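KLLA0E08119p (Kluyveromyces lactis, PDB 3VA7) is the urea carboxylase part of a larger enzyme that probably uses ATP and biotin to carboxylate urea to urea-1-carboxylate. Local coordinates at residues N263-E268 with E365-A370; R255-Q260 with Q323-I328. All coordinates share one frame; numbering follows the deposited sequence.

Interaction 1: residues N263-E268 with E365-A370; sequences NQKVIE and EARLYA. With GOL (glycerol), chain E.
R367 reaches across to E268, its NE giving a 2.7 Å hydrogen bond to E268 OE2 that is also a salt bridge; R367 NH2 adds a weak bond to the same oxygen and a salt bridge to E325. CG stands anti to the carbonyl carbon (chi1 -53°) and the chain then runs extended, which carries NE to E268, the two side chains crossing at about a right angle. K265 CB sits 3.7 Å above one guanidinium face, off toward the rim. In the guanidinium plane R367 NH1 donates to Y369 OH at 3.1 Å. A leucine in place of this arginine would probably leave the buried E268 carboxylate and E325 each short of a charged partner. Beneath these groups, strands 264-270 and 362-372 pair antiparallel in the large sheet of the biotin carboxylase domain. Packing is tight here: R367 N bonds to V266 O at 3.0 Å, E268 and E365 form a hydrogen-bonded pair with E268 OE1 2.5 Å from E365 OE2, and I267 meets A366 on the other face. Beyond V266 and R367 the strands diverge and the fit loosens: a water spans K265 O and Y369 OH, while K265 NZ, salt-bridged to E325, also donates to glycerol O1 at 3.0 Å.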
ATOM      1  N   ASN A 263      34.075  -5.235   7.370  1.00 55.14           N
ATOM      2  CA  ASN A 263      34.129  -6.651   7.737  1.00 55.83           C
ATOM      3  C   ASN A 263      32.849  -7.531   7.537  1.00 55.17           C
ATOM      4  O   ASN A 263      32.797  -8.682   7.997  1.00 55.53           O
ATOM      5  CB  ASN A 263      34.679  -6.785   9.171  1.00 56.33           C
ATOM      6  CG  ASN A 263      36.195  -6.865   9.194  1.00 59.28           C
ATOM      7  OD1 ASN A 263      36.889  -5.860   8.990  1.00 61.58           O
ATOM      8  ND2 ASN A 263      36.720  -8.074   9.404  1.00 60.30           N
ATOM      9  N   GLN A 264      31.827  -7.020   6.861  1.00 53.29           N
ATOM     10  CA  GLN A 264      30.626  -7.817   6.706  1.00 51.99           C
ATOM     11  C   GLN A 264      30.507  -8.273   5.246  1.00 50.82           C
ATOM     12  O   GLN A 264      30.456  -7.448   4.322  1.00 50.99           O
ATOM     13  CB  GLN A 264      29.422  -7.030   7.180  1.00 52.22           C
ATOM     14  CG  GLN A 264      29.566  -6.489   8.597  1.00 55.28           C
ATOM     15  CD  GLN A 264      28.550  -5.406   8.898  1.00 60.52           C
ATOM     16  OE1 GLN A 264      27.350  -5.674   8.951  1.00 64.21           O
ATOM     17  NE2 GLN A 264      29.019  -4.166   9.092  1.00 62.74           N
ATOM     18  N   LYS A 265      30.503  -9.588   5.026  1.00 48.51           N
ATOM     19  CA  LYS A 265      30.620 -10.104   3.665  1.00 46.27           C
ATOM     20  C   LYS A 265      29.403  -9.709   2.829  1.00 45.01           C
ATOM     21  O   LYS A 265      28.306  -9.620   3.391  1.00 44.33           O
ATOM     22  CB  LYS A 265      30.858 -11.600   3.704  1.00 45.96           C
ATOM     23  CG  LYS A 265      32.029 -11.931   4.619  1.00 45.21           C
ATOM     24  CD  LYS A 265      32.566 -13.337   4.378  1.00 44.30           C
ATOM     25  CE  LYS A 265      31.984 -14.298   5.352  1.00 43.67           C
ATOM     26  NZ  LYS A 265      32.962 -15.361   5.703  1.00 46.63           N
ATOM     27  N   VAL A 266      29.607  -9.386   1.536  1.00 43.47           N
ATOM     28  CA  VAL A 266      28.477  -9.051   0.645  1.00 42.43           C
ATOM     29  C   VAL A 266      28.490  -9.866  -0.627  1.00 42.06           C
ATOM     30  O   VAL A 266      27.419 -10.272  -1.094  1.00 42.64           O
ATOM     31  CB  VAL A 266      28.255  -7.512   0.315  1.00 42.50           C
ATOM     32  CG1 VAL A 266      28.898  -6.594   1.327  1.00 43.39           C
ATOM     33  CG2 VAL A 266      28.764  -7.155  -1.021  1.00 41.92           C
ATOM     34  N   ILE A 267      29.685 -10.123  -1.178  1.00 40.80           N
ATOM     35  CA  ILE A 267      29.816 -11.030  -2.319  1.00 39.55           C
ATOM     36  C   ILE A 267      30.919 -12.062  -2.127  1.00 39.57           C
ATOM     37  O   ILE A 267      32.048 -11.734  -1.720  1.00 39.62           O
ATOM     38  CB  ILE A 267      30.027 -10.269  -3.681  1.00 40.29           C
ATOM     39  CG1 ILE A 267      28.703  -9.748  -4.215  1.00 40.86           C
ATOM     40  CG2 ILE A 267      30.676 -11.132  -4.775  1.00 36.97           C
ATOM     41  CD1 ILE A 267      28.626  -8.257  -4.192  1.00 42.11           C
ATOM     42  N   GLU A 268      30.594 -13.317  -2.461  1.00 38.94           N
ATOM     43  CA  GLU A 268      31.573 -14.397  -2.397  1.00 38.01           C
ATOM     44  C   GLU A 268      31.617 -15.166  -3.698  1.00 38.04           C
ATOM     45  O   GLU A 268      30.660 -15.153  -4.459  1.00 38.07           O
ATOM     46  CB  GLU A 268      31.279 -15.327  -1.218  1.00 37.54           C
ATOM     47  CG  GLU A 268      30.855 -14.609   0.068  1.00 36.00           C
ATOM     48  CD  GLU A 268      29.322 -14.455   0.224  1.00 36.93           C
ATOM     49  OE1 GLU A 268      28.533 -14.886  -0.650  1.00 36.74           O
ATOM     50  OE2 GLU A 268      28.893 -13.902   1.256  1.00 40.31           O
ATOM     51  N   GLU A 365      27.839 -15.575  -5.387  1.00 32.49           N
ATOM     52  CA  GLU A 365      26.710 -15.326  -4.502  1.00 32.68           C
ATOM     53  C   GLU A 365      26.709 -13.847  -4.133  1.00 32.81           C
ATOM     54  O   GLU A 365      27.759 -13.296  -3.834  1.00 33.54           O
ATOM     55  CB  GLU A 365      26.818 -16.157  -3.210  1.00 31.79           C
ATOM     56  CG  GLU A 365      25.788 -15.758  -2.187  1.00 33.24           C
ATOM     57  CD  GLU A 365      25.788 -16.615  -0.936  1.00 36.20           C
ATOM     58  OE1 GLU A 365      24.934 -17.527  -0.850  1.00 36.98           O
ATOM     59  OE2 GLU A 365      26.608 -16.368  -0.027  1.00 34.37           O
ATOM     60  N   ALA A 366      25.539 -13.218  -4.155  1.00 32.44           N
ATOM     61  CA  ALA A 366      25.379 -11.849  -3.674  1.00 32.39           C
ATOM     62  C   ALA A 366      24.334 -11.872  -2.562  1.00 32.53           C
ATOM     63  O   ALA A 366      23.325 -12.609  -2.628  1.00 32.03           O
ATOM     64  CB  ALA A 366      24.929 -10.903  -4.830  1.00 31.36           C
ATOM     65  N   ARG A 367      24.559 -11.074  -1.534  1.00 32.83           N
ATOM     66  CA  ARG A 367      23.654 -11.105  -0.405  1.00 33.21           C
ATOM     67  C   ARG A 367      22.700  -9.915  -0.432  1.00 33.46           C
ATOM     68  O   ARG A 367      23.112  -8.773  -0.161  1.00 33.33           O
ATOM     69  CB  ARG A 367      24.470 -11.061   0.873  1.00 33.26           C
ATOM     70  CG  ARG A 367      25.571 -12.090   1.017  1.00 34.02           C
ATOM     71  CD  ARG A 367      25.828 -12.269   2.532  1.00 34.25           C
ATOM     72  NE  ARG A 367      26.888 -13.210   2.854  1.00 32.70           N
ATOM     73  CZ  ARG A 367      27.342 -13.404   4.090  1.00 35.45           C
ATOM     74  NH1 ARG A 367      26.823 -12.731   5.106  1.00 34.34           N
ATOM     75  NH2 ARG A 367      28.317 -14.261   4.316  1.00 36.90           N
ATOM     76  N   LEU A 368      21.434 -10.172  -0.738  1.00 33.80           N
ATOM     77  CA  LEU A 368      20.412  -9.132  -0.699  1.00 34.62           C
ATOM     78  C   LEU A 368      19.959  -8.868   0.716  1.00 35.93           C
ATOM     79  O   LEU A 368      19.357  -9.739   1.345  1.00 35.70           O
ATOM     80  CB  LEU A 368      19.194  -9.503  -1.554  1.00 34.60           C
ATOM     81  CG  LEU A 368      18.137  -8.403  -1.864  1.00 33.30           C
ATOM     82  CD1 LEU A 368      18.595  -7.447  -2.983  1.00 27.95           C
ATOM     83  CD2 LEU A 368      16.766  -9.026  -2.226  1.00 29.23           C
ATOM     84  N   TYR A 369      20.247  -7.654   1.191  1.00 37.50           N
ATOM     85  CA  TYR A 369      19.860  -7.162   2.526  1.00 38.46           C
ATOM     86  C   TYR A 369      18.777  -6.072   2.469  1.00 39.13           C
ATOM     87  O   TYR A 369      18.795  -5.204   1.575  1.00 39.17           O
ATOM     88  CB  TYR A 369      21.081  -6.565   3.244  1.00 38.75           C
ATOM     89  CG  TYR A 369      22.090  -7.578   3.759  1.00 40.71           C
ATOM     90  CD1 TYR A 369      21.860  -8.241   4.964  1.00 43.53           C
ATOM     91  CD2 TYR A 369      23.283  -7.837   3.079  1.00 39.42           C
ATOM     92  CE1 TYR A 369      22.754  -9.173   5.470  1.00 43.21           C
ATOM     93  CE2 TYR A 369      24.192  -8.761   3.574  1.00 41.03           C
ATOM     94  CZ  TYR A 369      23.917  -9.428   4.788  1.00 43.39           C
ATOM     95  OH  TYR A 369      24.752 -10.380   5.346  1.00 44.41           O
ATOM     96  N   ALA A 370      17.850  -6.088   3.435  1.00 39.70           N
ATOM     97  CA  ALA A 370      16.941  -4.967   3.673  1.00 39.36           C
ATOM     98  C   ALA A 370      17.723  -3.883   4.398  1.00 40.77           C
ATOM     99  O   ALA A 370      17.704  -3.777   5.633  1.00 40.85           O
ATOM    100  CB  ALA A 370      15.788  -5.405   4.497  1.00 38.71           C
TER
HETATM  101  C1  GOL E1904      30.953 -15.206   8.697  1.00 72.31           C
HETATM  102  O1  GOL E1904      32.373 -15.193   8.668  1.00 72.50           O
HETATM  103  C2  GOL E1904      30.284 -16.372   7.920  1.00 70.28           C
HETATM  104  O2  GOL E1904      30.088 -16.112   6.548  1.00 67.15           O
HETATM  105  C3  GOL E1904      28.869 -16.610   8.456  1.00 70.01           C
HETATM  106  O3  GOL E1904      28.417 -17.871   8.020  1.00 66.51           O
HETATM  107  O   HOH W   1      27.103  -9.251   6.120  1.00 32.84           O

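Interaction 2: residues R255-Q260 with Q323-I328; sequences RDCSLQ and QVEHPI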
ATOM      1  N   ARG A 255      36.803 -20.718  -1.134  1.00 37.81           N
ATOM      2  CA  ARG A 255      35.954 -19.630  -1.518  1.00 37.03           C
ATOM      3  C   ARG A 255      36.747 -18.410  -1.181  1.00 37.69           C
ATOM      4  O   ARG A 255      37.471 -18.389  -0.188  1.00 37.07           O
ATOM      5  CB  ARG A 255      34.643 -19.637  -0.721  1.00 35.66           C
ATOM      6  CG  ARG A 255      33.852 -20.907  -0.894  1.00 35.07           C
ATOM      7  CD  ARG A 255      32.545 -20.922  -0.107  1.00 34.91           C
ATOM      8  NE  ARG A 255      32.705 -21.012   1.340  1.00 31.65           N
ATOM      9  CZ  ARG A 255      32.352 -22.064   2.078  1.00 35.25           C
ATOM     10  NH1 ARG A 255      31.792 -23.154   1.522  1.00 34.63           N
ATOM     11  NH2 ARG A 255      32.540 -22.027   3.398  1.00 34.48           N
ATOM     12  N   ASP A 256      36.599 -17.390  -2.020  1.00 38.88           N
ATOM     13  CA  ASP A 256      37.100 -16.072  -1.748  1.00 39.64           C
ATOM     14  C   ASP A 256      35.960 -15.177  -1.216  1.00 39.99           C
ATOM     15  O   ASP A 256      34.897 -15.078  -1.813  1.00 39.82           O
ATOM     16  CB  ASP A 256      37.659 -15.543  -3.035  1.00 40.46           C
ATOM     17  CG  ASP A 256      38.339 -14.252  -2.873  1.00 43.77           C
ATOM     18  OD1 ASP A 256      37.707 -13.243  -2.448  1.00 45.89           O
ATOM     19  OD2 ASP A 256      39.534 -14.252  -3.195  1.00 50.36           O
ATOM     20  N   CYS A 257      36.211 -14.508  -0.096  1.00 40.47           N
ATOM     21  CA  CYS A 257      35.219 -13.743   0.615  1.00 40.50           C
ATOM     22  C   CYS A 257      35.793 -12.390   0.932  1.00 40.64           C
ATOM     23  O   CYS A 257      35.444 -11.741   1.927  1.00 40.95           O
ATOM     24  CB  CYS A 257      34.807 -14.481   1.889  1.00 40.94           C
ATOM     25  SG  CYS A 257      34.038 -16.138   1.593  1.00 44.40           S
ATOM     26  N   SER A 258      36.662 -11.942   0.043  1.00 41.30           N
ATOM     27  CA  SER A 258      37.304 -10.629   0.160  1.00 41.37           C
ATOM     28  C   SER A 258      36.343  -9.428   0.134  1.00 42.44           C
ATOM     29  O   SER A 258      36.617  -8.430   0.797  1.00 42.76           O
ATOM     30  CB  SER A 258      38.377 -10.486  -0.917  1.00 41.14           C
ATOM     31  OG  SER A 258      39.041 -11.726  -1.153  1.00 38.24           O
ATOM     32  N   LEU A 259      35.221  -9.502  -0.602  1.00 43.19           N
ATOM     33  CA  LEU A 259      34.370  -8.306  -0.763  1.00 43.67           C
ATOM     34  C   LEU A 259      33.512  -8.060   0.473  1.00 43.79           C
ATOM     35  O   LEU A 259      32.341  -8.439   0.541  1.00 44.03           O
ATOM     36  CB  LEU A 259      33.544  -8.367  -2.070  1.00 44.14           C
ATOM     37  CG  LEU A 259      34.353  -8.327  -3.393  1.00 44.74           C
ATOM     38  CD1 LEU A 259      33.520  -8.655  -4.609  1.00 43.24           C
ATOM     39  CD2 LEU A 259      35.079  -6.986  -3.603  1.00 45.18           C
ATOM     40  N   GLN A 260      34.141  -7.448   1.465  1.00 44.76           N
ATOM     41  CA  GLN A 260      33.557  -7.201   2.777  1.00 45.89           C
ATOM     42  C   GLN A 260      33.490  -5.685   3.042  1.00 46.69           C
ATOM     43  O   GLN A 260      34.377  -4.941   2.647  1.00 46.90           O
ATOM     44  CB  GLN A 260      34.442  -7.820   3.846  1.00 45.62           C
ATOM     45  CG  GLN A 260      34.511  -9.342   3.863  1.00 47.34           C
ATOM     46  CD  GLN A 260      35.527  -9.894   4.888  1.00 47.50           C
ATOM     47  OE1 GLN A 260      35.665  -9.371   6.016  1.00 48.78           O
ATOM     48  NE2 GLN A 260      36.233 -10.947   4.498  1.00 44.00           N
ATOM     49  N   GLN A 323      28.452 -22.267   6.954  1.00 28.26           N
ATOM     50  CA  GLN A 323      28.522 -20.818   6.711  1.00 28.05           C
ATOM     51  C   GLN A 323      27.504 -20.310   5.683  1.00 27.31           C
ATOM     52  O   GLN A 323      27.105 -21.080   4.759  1.00 26.97           O
ATOM     53  CB  GLN A 323      29.913 -20.440   6.214  1.00 28.51           C
ATOM     54  CG  GLN A 323      30.990 -20.306   7.272  1.00 28.85           C
ATOM     55  CD  GLN A 323      32.293 -19.960   6.613  1.00 30.08           C
ATOM     56  OE1 GLN A 323      32.765 -20.716   5.789  1.00 36.19           O
ATOM     57  NE2 GLN A 323      32.845 -18.811   6.909  1.00 28.45           N
ATOM     58  N   VAL A 324      27.100 -19.033   5.837  1.00 26.33           N
ATOM     59  CA  VAL A 324      26.177 -18.381   4.916  1.00 26.74           C
ATOM     60  C   VAL A 324      26.530 -18.635   3.424  1.00 27.86           C
ATOM     61  O   VAL A 324      25.687 -19.097   2.672  1.00 28.48           O
ATOM     62  CB  VAL A 324      25.977 -16.856   5.204  1.00 28.33           C
ATOM     63  CG1 VAL A 324      24.940 -16.239   4.193  1.00 26.77           C
ATOM     64  CG2 VAL A 324      25.540 -16.562   6.707  1.00 24.32           C
ATOM     65  N   GLU A 325      27.789 -18.454   3.032  1.00 28.00           N
ATOM     66  CA  GLU A 325      28.207 -18.639   1.621  1.00 28.65           C
ATOM     67  C   GLU A 325      28.304 -20.051   1.095  1.00 29.01           C
ATOM     68  O   GLU A 325      28.765 -20.228  -0.055  1.00 30.43           O
ATOM     69  CB  GLU A 325      29.544 -17.929   1.299  1.00 27.66           C
ATOM     70  CG  GLU A 325      30.690 -18.313   2.184  1.00 29.20           C
ATOM     71  CD  GLU A 325      30.807 -17.462   3.461  1.00 33.79           C
ATOM     72  OE1 GLU A 325      29.779 -17.017   4.010  1.00 33.13           O
ATOM     73  OE2 GLU A 325      31.954 -17.217   3.914  1.00 36.58           O
ATOM     74  N   HIS A 326      27.931 -21.045   1.901  1.00 28.34           N
ATOM     75  CA  HIS A 326      28.104 -22.459   1.514  1.00 27.63           C
ATOM     76  C   HIS A 326      27.480 -22.825   0.160  1.00 27.40           C
ATOM     77  O   HIS A 326      27.943 -23.777  -0.495  1.00 28.32           O
ATOM     78  CB  HIS A 326      27.570 -23.432   2.602  1.00 27.36           C
ATOM     79  CG  HIS A 326      26.075 -23.587   2.588  1.00 25.72           C
ATOM     80  ND1 HIS A 326      25.229 -22.662   3.165  1.00 25.61           N
ATOM     81  CD2 HIS A 326      25.278 -24.540   2.046  1.00 25.64           C
ATOM     82  CE1 HIS A 326      23.971 -23.036   2.973  1.00 26.30           C
ATOM     83  NE2 HIS A 326      23.971 -24.170   2.295  1.00 27.17           N
ATOM     84  N   PRO A 327      26.420 -22.124  -0.263  1.00 27.31           N
ATOM     85  CA  PRO A 327      25.853 -22.557  -1.565  1.00 27.89           C
ATOM     86  C   PRO A 327      26.751 -22.438  -2.780  1.00 28.22           C
ATOM     87  O   PRO A 327      26.563 -23.199  -3.714  1.00 29.05           O
ATOM     88  CB  PRO A 327      24.639 -21.655  -1.751  1.00 28.86           C
ATOM     89  CG  PRO A 327      24.228 -21.198  -0.313  1.00 26.51           C
ATOM     90  CD  PRO A 327      25.573 -21.110   0.406  1.00 27.69           C
ATOM     91  N   ILE A 328      27.755 -21.571  -2.799  1.00 28.63           N
ATOM     92  CA  ILE A 328      28.566 -21.532  -4.032  1.00 29.77           C
ATOM     93  C   ILE A 328      29.367 -22.827  -4.230  1.00 31.42           C
ATOM     94  O   ILE A 328      29.471 -23.380  -5.365  1.00 32.05           O
ATOM     95  CB  ILE A 328      29.436 -20.274  -4.170  1.00 29.39           C
ATOM     96  CG1 ILE A 328      30.428 -20.140  -3.025  1.00 30.00           C
ATOM     97  CG2 ILE A 328      28.557 -19.038  -4.249  1.00 29.13           C
ATOM     98  CD1 ILE A 328      31.408 -19.053  -3.243  1.00 29.93           C
TER
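R255 lays its side chain over the turn and first helical residues of 323-328, touching Q323, E325, H326 and I328. The turn is a type I beta turn from Q323 to H326 that leads into helix 326-333, and it packs on strand 249-261 of the antiparallel sheet in the ATP-grasp part of the biotin carboxylase domain. R255 is extended through CD and then bends at chi3 (-70°), which separates two jobs. The aliphatic part goes to I328: R255 CD lies 3.7 Å from I328 CG1, and R255 CG and CD both touch I328 CD1. I328 carries CG1 between its backbone N and carbonyl carbon (chi1 60°), a placing that turns this branch to the arginine. Beyond the bend, R255 NH1 comes 3.8 Å from H326 CA, with H326 N lying over one face of the guanidinium, and R255 NE comes 3.5 Å from E325 CG. At the guanidinium edge R255 NH2 makes a weak 2.7 Å hydrogen bond to Q323 OE1, with the amide plane turned 57° from that of the guanidinium. Stronger partners lie around it: T329 and Q240 for R255 NH1, E238 for R255 NE, and T301 for Q323 OE1.

E325 holds CG in the crowded position between its backbone N and carbonyl carbon, under the arginine, and then bends at chi2. The bend brings E325 OE2 within 3.3 Å of C257 SG, which points at the turn from the strand; the charged partners of this carboxylate are K265 and R367. The turn is fastened from within at Q323 O, which takes both H326 N and, nearly in the plane of the imidazole, H326 ND1 at 2.9 Å.

The centres of interactions 1 and 2 are only 8 Å apart, and their segments alternate along the chain: 255-260, 263-268, 323-328, 365-370. Strands 249-261 and 264-270 follow one another and are neighbours in the antiparallel sheet, which strand 362-372 extends on the far side of 264-270; the turn and helix start 323-328 lie over these strands. The two contacts join directly. K265 NZ meets E325 OE2 at 2.8 Å, V266 N probably bonds to L259 O, and E365 packs on I328. This charged, largely buried cluster, with a glycerol beside it, is consistent with the active-site region of biotin carboxylases, distinct from the carboxyltransferase site where biotin and urea are bound.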